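Local structure of bradyzoite surface antigen BSR4 (Toxoplasma gondii, 2JKS) at residues Leu198-Gly203 with Cys301-Thr306. The protein is a bradyzoite-stage surface antigen of the SAG1-related superfamily, with two SRS domains, and binds zinc ions. Residues are numbered along the deposited sequence; the frame is centred on the assembly and turned at random.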
loop_
_atom_site.group_PDB
_atom_site.type_symbol
_atom_site.label_atom_id
_atom_site.label_comp_id
_atom_site.label_asym_id
_atom_site.label_seq_id
_atom_site.Cartn_x
_atom_site.Cartn_y
_atom_site.Cartn_z
ATOM N N LEU A 198 16.787 16.383 -3.366
ATOM C CA LEU A 198 16.206 15.080 -3.552
ATOM C C LEU A 198 15.670 14.631 -2.188
ATOM O O LEU A 198 16.434 14.545 -1.251
ATOM C CB LEU A 198 17.320 14.125 -3.980
ATOM C CG LEU A 198 16.865 12.679 -4.165
ATOM C CD1 LEU A 198 15.740 12.491 -5.211
ATOM C CD2 LEU A 198 18.136 11.777 -4.465
ATOM N N THR A 199 14.385 14.293 -2.112
ATOM C CA THR A 199 13.809 13.720 -0.894
ATOM C C THR A 199 13.354 12.320 -1.187
ATOM O O THR A 199 12.607 12.098 -2.149
ATOM C CB THR A 199 12.602 14.525 -0.408
ATOM O OG1 THR A 199 13.007 15.888 -0.214
ATOM C CG2 THR A 199 12.029 13.937 0.925
ATOM N N ILE A 200 13.761 11.403 -0.325
ATOM C CA ILE A 200 13.311 10.033 -0.386
ATOM C C ILE A 200 12.506 9.703 0.843
ATOM O O ILE A 200 12.997 9.809 1.962
ATOM C CB ILE A 200 14.509 9.063 -0.458
ATOM C CG1 ILE A 200 15.532 9.498 -1.540
ATOM C CG2 ILE A 200 14.036 7.589 -0.647
ATOM C CD1 ILE A 200 15.048 9.436 -2.955
ATOM N N ASN A 201 11.240 9.362 0.618
ATOM C CA ASN A 201 10.369 8.903 1.695
ATOM C C ASN A 201 10.149 7.394 1.599
ATOM O O ASN A 201 9.474 6.906 0.655
ATOM C CB ASN A 201 9.048 9.649 1.686
ATOM C CG ASN A 201 9.218 11.150 1.920
ATOM O OD1 ASN A 201 10.033 11.589 2.758
ATOM N ND2 ASN A 201 8.491 11.944 1.152
ATOM N N CYS A 202 10.751 6.640 2.540
ATOM C CA CYS A 202 10.527 5.194 2.547
ATOM C C CYS A 202 9.239 4.765 3.301
ATOM O O CYS A 202 8.742 3.673 3.073
ATOM C CB CYS A 202 11.715 4.402 3.142
ATOM S SG CYS A 202 13.298 4.710 2.314
ATOM N N GLY A 203 8.695 5.634 4.150
ATOM C CA GLY A 203 7.464 5.240 4.901
ATOM C C GLY A 203 7.900 4.258 5.986
ATOM O O GLY A 203 9.082 3.929 6.098
ATOM N N CYS A 301 12.371 -0.208 -4.061
ATOM C CA CYS A 301 12.243 1.053 -4.754
ATOM C C CYS A 301 13.620 1.606 -5.124
ATOM O O CYS A 301 14.405 1.982 -4.240
ATOM C CB CYS A 301 11.510 2.002 -3.826
ATOM S SG CYS A 301 11.221 3.698 -4.412
ATOM N N THR A 302 13.899 1.679 -6.439
ATOM C CA THR A 302 15.197 2.137 -6.889
ATOM C C THR A 302 15.037 3.536 -7.425
ATOM O O THR A 302 14.164 3.773 -8.284
ATOM C CB THR A 302 15.732 1.209 -8.042
ATOM O OG1 THR A 302 15.872 -0.135 -7.562
ATOM C CG2 THR A 302 17.021 1.727 -8.645
ATOM N N VAL A 303 15.890 4.453 -6.959
ATOM C CA VAL A 303 15.820 5.802 -7.437
ATOM C C VAL A 303 17.117 6.055 -8.193
ATOM O O VAL A 303 18.187 6.113 -7.562
ATOM C CB VAL A 303 15.602 6.831 -6.274
ATOM C CG1 VAL A 303 15.530 8.247 -6.839
ATOM C CG2 VAL A 303 14.329 6.414 -5.456
ATOM N N LEU A 304 16.994 6.197 -9.519
ATOM C CA LEU A 304 18.122 6.485 -10.397
ATOM C C LEU A 304 18.230 7.948 -10.663
ATOM O O LEU A 304 17.403 8.533 -11.371
ATOM C CB LEU A 304 17.970 5.740 -11.718
ATOM C CG LEU A 304 19.145 5.943 -12.681
ATOM C CD1 LEU A 304 20.457 5.419 -12.091
ATOM C CD2 LEU A 304 18.779 5.184 -13.971
ATOM N N VAL A 305 19.262 8.545 -10.092
ATOM C CA VAL A 305 19.443 9.988 -10.164
ATOM C C VAL A 305 20.490 10.334 -11.226
ATOM O O VAL A 305 21.611 9.821 -11.204
ATOM C CB VAL A 305 19.848 10.606 -8.813
ATOM C CG1 VAL A 305 19.909 12.138 -8.937
ATOM C CG2 VAL A 305 18.871 10.130 -7.653
ATOM N N THR A 306 20.107 11.242 -12.116
ATOM C CA THR A 306 21.013 11.797 -13.054
ATOM C C THR A 306 21.281 13.240 -12.655
ATOM O O THR A 306 20.378 14.069 -12.686
ATOM C CB THR A 306 20.475 11.711 -14.488
ATOM O OG1 THR A 306 20.145 10.336 -14.806
ATOM C CG2 THR A 306 21.544 12.245 -15.515
#
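In the second SRS domain two beta-sheets pack face to face as a sandwich, and Leu198 and Ile200 of strand 197-201 meet Val305 and Val303 of strand 301-307 in the core between them. Leu198 and Val305 reach tip to tip, with Leu198 CD2 3.7 Å from Val305 CG2. With CG1 of Val305 anti to the backbone N (chi1 -175°), CG2 is the branch that meets Leu198. Two residues further on, Ile200 uses the far end of its longer branch: CD1 comes down onto the fork of Val303, 4.0 Å from Val303 CG2 and almost as close to Val303 CG1. The main chains remain well apart, 8.6 Å between Ile200 CA and Val303 CA, and no hydrogen bond crosses. Phe271 of strand 269-277 touches both Leu198 and Val305, and Val189 of strand 187-191 touches both Leu198 and Val303, so the methyl contacts continue into a wider apolar core. Disulfides Cys202-Cys275 and Cys301-Cys176 lie near one end of this layer, each linking a residue just past a strand end of one sheet (Cys202, Cys176) to a strand of the other (Cys275, Cys301). With all four touching residues buried and only methyl groups meeting, the two segments are held to each other by hydrophobic and van der Waals packing, without polar pairing.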